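Local coordinates for uncharacterized protein (Bacteroides ovatus, PDB 4FS7), which is of unknown function but is a BspA-type leucine-rich repeat protein, probably extracellular and involved in protein binding, at residues L169-G183 and L192-E206. Numbering follows the deposited sequence.
Sequences LPDSMETLHNGLFSG and LPRNLKIIRDYCFAE
Glu174 O accepts two backbone bonds, from Lys197 N at 2.8 Å and from Ile198 N at 3.1 Å. They open a parallel ladder between equivalent turns of two successive leucine-rich repeats. Leu176 N gives to Ile198 O, and Arg200 N gives to Leu176 O. Beyond the strands the ladder goes on through Gly179 N to Asp201 O, Phe181 N to Cys203 O and Gly183 N to Ala205 O, so matching beta turns stack on each other.

At one end Asp171 OD1 takes a bond from the backbone N of Arg194. In one of the two modelled conformers of Arg194, Asp171 OD2 also meets Arg194 NH1 at 3.0 Å in a salt bridge, which is therefore probably not permanent. There OD2 lies in the guanidinium plane, but NH1 comes from above the carboxylate, and the two planes stand 78° apart. Water 1 gives to Asp171 O and Met173 O and accepts from Asn195 N.

On the outer face, Arg200 reaches across to Thr175 and His177. Its NH1 sits over the centre of the His177 ring, 3.5 Å above the plane. With OG1 beside the backbone N (chi1 -56°), Thr175 CG2 is the branch left to lie over one face of the guanidinium, 3.6 Å from Arg200 NE. Water 3 joins Arg200 NH1 to Asn178 N.

In the interior of the solenoid, Leu176 CB touches Cys203 SG at 3.7 Å, while its CD1 reaches Leu192 CD2 and Phe204 CZ. Phe181 and Phe204 lie nearly parallel, planes at 13°, but slid apart with centroids 5.6 Å apart.

Strands 175-176 and 198-199 are neighbours in a parallel sheet. Strand 221-222 follows on the far side of 198-199, where Ile199 packs on Leu222. On the other side, Leu169, Met173 and Leu180 pack on Ile153 of strand 152-153.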
loop_
_atom_site.group_PDB
_atom_site.type_symbol
_atom_site.label_atom_id
_atom_site.label_comp_id
_atom_site.label_asym_id
_atom_site.label_seq_id
_atom_site.Cartn_x
_atom_site.Cartn_y
_atom_site.Cartn_z
ATOM N N LEU A 169 9.410 7.200 -10.467
ATOM C CA LEU A 169 9.838 5.808 -10.542
ATOM C C LEU A 169 10.459 5.531 -11.900
ATOM O O LEU A 169 10.141 6.208 -12.864
ATOM C CB LEU A 169 8.655 4.867 -10.317
ATOM C CG LEU A 169 8.095 4.816 -8.902
ATOM C CD1 LEU A 169 6.724 4.163 -8.880
ATOM C CD2 LEU A 169 9.077 4.070 -7.975
ATOM N N PRO A 170 11.342 4.524 -12.009
ATOM C CA PRO A 170 11.877 4.177 -13.320
ATOM C C PRO A 170 10.739 3.704 -14.218
ATOM O O PRO A 170 9.930 2.847 -13.836
ATOM C CB PRO A 170 12.851 3.027 -13.007
ATOM C CG PRO A 170 13.159 3.168 -11.557
ATOM C CD PRO A 170 11.892 3.666 -10.947
ATOM N N ASP A 171 10.699 4.248 -15.422
ATOM C CA ASP A 171 9.623 3.916 -16.322
ATOM C C ASP A 171 9.589 2.474 -16.787
ATOM O O ASP A 171 8.534 1.996 -17.216
ATOM C CB ASP A 171 9.620 4.854 -17.510
ATOM C CG ASP A 171 8.302 4.880 -18.236
ATOM O OD1 ASP A 171 7.197 5.028 -17.607
ATOM O OD2 ASP A 171 8.380 4.718 -19.457
ATOM N N SER A 172 10.693 1.751 -16.688
ATOM C CA SER A 172 10.738 0.365 -17.061
ATOM C C SER A 172 10.258 -0.592 -15.995
ATOM O O SER A 172 10.150 -1.808 -16.241
ATOM C CB SER A 172 12.189 -0.044 -17.416
ATOM O OG SER A 172 13.044 0.079 -16.264
HETATM N N MSE A 173 10.004 -0.094 -14.791
HETATM C CA MSE A 173 9.676 -0.964 -13.660
HETATM C C MSE A 173 8.306 -1.638 -13.883
HETATM O O MSE A 173 7.350 -0.989 -14.294
HETATM C CB MSE A 173 9.693 -0.157 -12.362
HETATM C CG MSE A 173 9.491 -1.018 -11.116
HETATM SE SE MSE A 173 10.213 -0.206 -9.548
HETATM C CE MSE A 173 12.108 -0.359 -9.998
ATOM N N GLU A 174 8.227 -2.932 -13.564
ATOM C CA GLU A 174 6.989 -3.676 -13.795
ATOM C C GLU A 174 6.282 -4.134 -12.527
ATOM O O GLU A 174 5.125 -4.498 -12.611
ATOM C CB GLU A 174 7.223 -4.813 -14.745
ATOM C CG GLU A 174 7.588 -4.302 -16.161
ATOM C CD GLU A 174 7.639 -5.337 -17.266
ATOM O OE1 GLU A 174 7.448 -6.534 -17.020
ATOM O OE2 GLU A 174 7.933 -4.905 -18.424
ATOM N N THR A 175 6.977 -4.146 -11.402
ATOM C CA THR A 175 6.399 -4.572 -10.130
ATOM C C THR A 175 6.761 -3.569 -9.028
ATOM O O THR A 175 7.930 -3.197 -8.894
ATOM C CB THR A 175 6.949 -5.945 -9.701
ATOM O OG1 THR A 175 6.710 -6.909 -10.729
ATOM C CG2 THR A 175 6.368 -6.406 -8.385
ATOM N N LEU A 176 5.767 -3.104 -8.281
ATOM C CA LEU A 176 5.983 -2.303 -7.082
ATOM C C LEU A 176 5.900 -3.210 -5.863
ATOM O O LEU A 176 4.898 -3.904 -5.662
ATOM C CB LEU A 176 5.023 -1.108 -6.943
ATOM C CG LEU A 176 4.965 -0.117 -8.100
ATOM C CD1 LEU A 176 4.106 1.088 -7.781
ATOM C CD2 LEU A 176 6.372 0.255 -8.559
ATOM N N HIS A 177 6.971 -3.239 -5.089
ATOM C CA HIS A 177 7.098 -4.145 -3.962
ATOM C C HIS A 177 6.209 -3.801 -2.779
ATOM O O HIS A 177 5.688 -2.689 -2.656
ATOM C CB HIS A 177 8.574 -4.250 -3.537
ATOM C CG HIS A 177 9.386 -5.126 -4.440
ATOM N ND1 HIS A 177 10.435 -5.887 -3.971
ATOM C CD2 HIS A 177 9.360 -5.306 -5.788
ATOM C CE1 HIS A 177 10.992 -6.534 -4.992
ATOM N NE2 HIS A 177 10.364 -6.200 -6.107
ATOM N N ASN A 178 6.058 -4.790 -1.922
ATOM C CA ASN A 178 5.184 -4.669 -0.765
ATOM C C ASN A 178 5.499 -3.400 0.066
ATOM O O ASN A 178 6.648 -3.113 0.398
ATOM C CB ASN A 178 5.313 -5.980 0.037
ATOM C CG ASN A 178 4.541 -5.986 1.336
ATOM O OD1 ASN A 178 4.575 -5.037 2.096
ATOM N ND2 ASN A 178 3.827 -7.060 1.581
ATOM N N GLY A 179 4.457 -2.622 0.360
ATOM C CA GLY A 179 4.579 -1.512 1.278
ATOM C C GLY A 179 5.493 -0.404 0.817
ATOM O O GLY A 179 5.843 0.444 1.638
ATOM N N LEU A 180 5.777 -0.317 -0.480
ATOM C CA LEU A 180 6.777 0.633 -0.976
ATOM C C LEU A 180 6.575 2.048 -0.514
ATOM O O LEU A 180 7.545 2.736 -0.123
ATOM C CB LEU A 180 6.762 0.604 -2.484
ATOM C CG LEU A 180 7.795 1.438 -3.213
ATOM C CD1 LEU A 180 9.206 1.116 -2.770
ATOM C CD2 LEU A 180 7.660 1.195 -4.731
ATOM N N PHE A 181 5.323 2.535 -0.558
ATOM C CA PHE A 181 4.980 3.880 -0.142
ATOM C C PHE A 181 4.001 3.899 1.052
ATOM O O PHE A 181 3.262 4.871 1.265
ATOM C CB PHE A 181 4.386 4.693 -1.302
ATOM C CG PHE A 181 5.331 4.861 -2.442
ATOM C CD1 PHE A 181 6.405 5.707 -2.323
ATOM C CD2 PHE A 181 5.210 4.142 -3.617
ATOM C CE1 PHE A 181 7.294 5.862 -3.330
ATOM C CE2 PHE A 181 6.093 4.314 -4.633
ATOM C CZ PHE A 181 7.146 5.167 -4.486
ATOM N N SER A 182 3.990 2.834 1.839
ATOM C CA SER A 182 3.062 2.722 2.967
ATOM C C SER A 182 3.270 3.907 3.904
ATOM O O SER A 182 4.383 4.162 4.313
ATOM C CB SER A 182 3.318 1.441 3.733
ATOM O OG SER A 182 2.370 1.305 4.789
ATOM N N GLY A 183 2.223 4.599 4.251
ATOM C CA GLY A 183 2.343 5.686 5.176
ATOM C C GLY A 183 2.861 7.028 4.667
ATOM O O GLY A 183 3.216 7.921 5.460
ATOM N N LEU A 192 2.535 6.217 -12.548
ATOM C CA LEU A 192 2.990 4.859 -12.522
ATOM C C LEU A 192 3.836 4.570 -13.753
ATOM O O LEU A 192 3.586 5.115 -14.826
ATOM C CB LEU A 192 1.791 3.911 -12.430
ATOM C CG LEU A 192 0.999 3.986 -11.119
ATOM C CD1 LEU A 192 -0.224 3.062 -11.208
ATOM C CD2 LEU A 192 1.864 3.577 -9.905
ATOM N N PRO A 193 4.832 3.657 -13.632
ATOM C CA PRO A 193 5.586 3.236 -14.810
ATOM C C PRO A 193 4.631 2.793 -15.903
ATOM O O PRO A 193 3.637 2.122 -15.632
ATOM C CB PRO A 193 6.425 2.079 -14.263
ATOM C CG PRO A 193 6.662 2.448 -12.859
ATOM C CD PRO A 193 5.365 3.064 -12.412
ATOM N N ARG A 194 4.935 3.148 -17.143
ATOM C CA ARG A 194 3.991 3.024 -18.256
ATOM C C ARG A 194 3.607 1.589 -18.612
ATOM O O ARG A 194 2.574 1.375 -19.227
ATOM C CB ARG A 194 4.500 3.798 -19.491
ATOM C CG ARG A 194 4.530 5.330 -19.296
ATOM C CD ARG A 194 5.299 6.052 -20.421
ATOM N NE ARG A 194 5.327 7.513 -20.270
ATOM C CZ ARG A 194 6.406 8.212 -19.926
ATOM N NH1 ARG A 194 7.548 7.585 -19.685
ATOM N NH2 ARG A 194 6.352 9.534 -19.825
ATOM N N ASN A 195 4.455 0.635 -18.246
ATOM C CA ASN A 195 4.219 -0.787 -18.475
ATOM C C ASN A 195 4.115 -1.579 -17.160
ATOM O O ASN A 195 4.375 -2.764 -17.121
ATOM C CB ASN A 195 5.328 -1.376 -19.343
ATOM C CG ASN A 195 4.881 -2.586 -20.132
ATOM O OD1 ASN A 195 5.622 -3.549 -20.238
ATOM N ND2 ASN A 195 3.678 -2.533 -20.710
ATOM N N LEU A 196 3.726 -0.913 -16.079
ATOM C CA LEU A 196 3.583 -1.573 -14.779
ATOM C C LEU A 196 2.593 -2.728 -14.897
ATOM O O LEU A 196 1.538 -2.578 -15.516
ATOM C CB LEU A 196 3.090 -0.574 -13.716
ATOM C CG LEU A 196 3.230 -1.042 -12.281
ATOM C CD1 LEU A 196 4.691 -1.117 -11.835
ATOM C CD2 LEU A 196 2.423 -0.154 -11.347
ATOM N N LYS A 197 2.940 -3.846 -14.268
ATOM C CA LYS A 197 2.143 -5.090 -14.276
ATOM C C LYS A 197 1.457 -5.387 -12.952
ATOM O O LYS A 197 0.309 -5.813 -12.904
ATOM C CB LYS A 197 3.036 -6.287 -14.596
ATOM C CG LYS A 197 3.786 -6.197 -15.965
ATOM C CD LYS A 197 2.823 -6.282 -17.184
ATOM C CE LYS A 197 3.471 -5.960 -18.518
ATOM N NZ LYS A 197 4.388 -7.037 -18.970
ATOM N N ILE A 198 2.195 -5.155 -11.867
ATOM C CA ILE A 198 1.811 -5.615 -10.515
ATOM C C ILE A 198 2.070 -4.556 -9.467
ATOM O O ILE A 198 3.174 -4.002 -9.435
ATOM C CB ILE A 198 2.649 -6.907 -10.169
ATOM C CG1 ILE A 198 2.307 -8.053 -11.110
ATOM C CG2 ILE A 198 2.488 -7.284 -8.684
ATOM C CD1 ILE A 198 3.295 -9.216 -11.026
ATOM N N ILE A 199 1.090 -4.316 -8.605
ATOM C CA ILE A 199 1.263 -3.537 -7.369
ATOM C C ILE A 199 1.042 -4.526 -6.236
ATOM O O ILE A 199 -0.053 -5.098 -6.103
ATOM C CB ILE A 199 0.296 -2.341 -7.279
ATOM C CG1 ILE A 199 0.605 -1.332 -8.383
ATOM C CG2 ILE A 199 0.332 -1.724 -5.895
ATOM C CD1 ILE A 199 -0.410 -0.195 -8.527
ATOM N N ARG A 200 2.072 -4.746 -5.425
ATOM C CA ARG A 200 2.016 -5.717 -4.346
ATOM C C ARG A 200 1.315 -5.191 -3.106
ATOM O O ARG A 200 0.907 -4.034 -3.026
ATOM C CB ARG A 200 3.427 -6.236 -4.043
ATOM C CG ARG A 200 3.990 -7.092 -5.171
ATOM C CD ARG A 200 5.246 -7.829 -4.734
ATOM N NE ARG A 200 5.771 -8.734 -5.755
ATOM C CZ ARG A 200 7.056 -9.128 -5.835
ATOM N NH1 ARG A 200 7.956 -8.647 -4.972
ATOM N NH2 ARG A 200 7.459 -9.955 -6.814
ATOM N N ASP A 201 1.200 -6.069 -2.119
ATOM C CA ASP A 201 0.422 -5.782 -0.910
ATOM C C ASP A 201 0.867 -4.513 -0.231
ATOM O O ASP A 201 2.072 -4.249 -0.142
ATOM C CB ASP A 201 0.548 -6.935 0.111
ATOM C CG ASP A 201 0.104 -8.298 -0.368
ATOM O OD1 ASP A 201 -0.530 -8.436 -1.390
ATOM O OD2 ASP A 201 0.389 -9.285 0.361
ATOM N N TYR A 202 -0.059 -3.723 0.326
ATOM C CA TYR A 202 0.207 -2.565 1.140
ATOM C C TYR A 202 0.950 -1.455 0.420
ATOM O O TYR A 202 1.338 -0.514 1.093
ATOM C CB TYR A 202 0.987 -2.970 2.405
ATOM C CG TYR A 202 0.219 -3.904 3.295
ATOM C CD1 TYR A 202 -0.762 -3.443 4.166
ATOM C CD2 TYR A 202 0.469 -5.232 3.250
ATOM C CE1 TYR A 202 -1.464 -4.339 4.990
ATOM C CE2 TYR A 202 -0.250 -6.149 4.054
ATOM C CZ TYR A 202 -1.222 -5.681 4.897
ATOM O OH TYR A 202 -1.910 -6.573 5.694
ATOM N N CYS A 203 1.065 -1.485 -0.904
ATOM C CA CYS A 203 1.986 -0.546 -1.568
ATOM C C CYS A 203 1.718 0.922 -1.216
ATOM O O CYS A 203 2.661 1.677 -0.970
ATOM C CB CYS A 203 1.950 -0.791 -3.069
ATOM S SG CYS A 203 3.190 0.080 -3.987
ATOM N N PHE A 204 0.431 1.314 -1.257
ATOM C CA PHE A 204 0.025 2.684 -1.000
ATOM C C PHE A 204 -0.862 2.764 0.239
ATOM O O PHE A 204 -1.534 3.768 0.449
ATOM C CB PHE A 204 -0.673 3.324 -2.202
ATOM C CG PHE A 204 0.171 3.363 -3.425
ATOM C CD1 PHE A 204 1.126 4.381 -3.584
ATOM C CD2 PHE A 204 0.059 2.406 -4.406
ATOM C CE1 PHE A 204 1.922 4.449 -4.675
ATOM C CE2 PHE A 204 0.873 2.486 -5.539
ATOM C CZ PHE A 204 1.768 3.532 -5.668
ATOM N N ALA A 205 -0.793 1.764 1.128
ATOM C CA ALA A 205 -1.604 1.821 2.342
ATOM C C ALA A 205 -1.289 3.038 3.173
ATOM O O ALA A 205 -0.128 3.339 3.379
ATOM C CB ALA A 205 -1.449 0.538 3.142
ATOM N N GLU A 206 -2.328 3.749 3.622
ATOM C CA GLU A 206 -2.178 4.917 4.475
ATOM C C GLU A 206 -1.621 6.124 3.729
ATOM O O GLU A 206 -1.238 7.075 4.367
ATOM C CB GLU A 206 -1.377 4.603 5.757
ATOM C CG GLU A 206 -2.033 3.543 6.644
ATOM C CD GLU A 206 -1.370 3.385 8.020
ATOM O OE1 GLU A 206 -0.269 3.948 8.282
ATOM O OE2 GLU A 206 -1.965 2.667 8.861
HETATM O O HOH W 1 6.931 -0.133 -16.954
HETATM O O HOH W 2 6.816 -9.526 -9.768
HETATM O O HOH W 3 7.456 -7.368 -2.414
#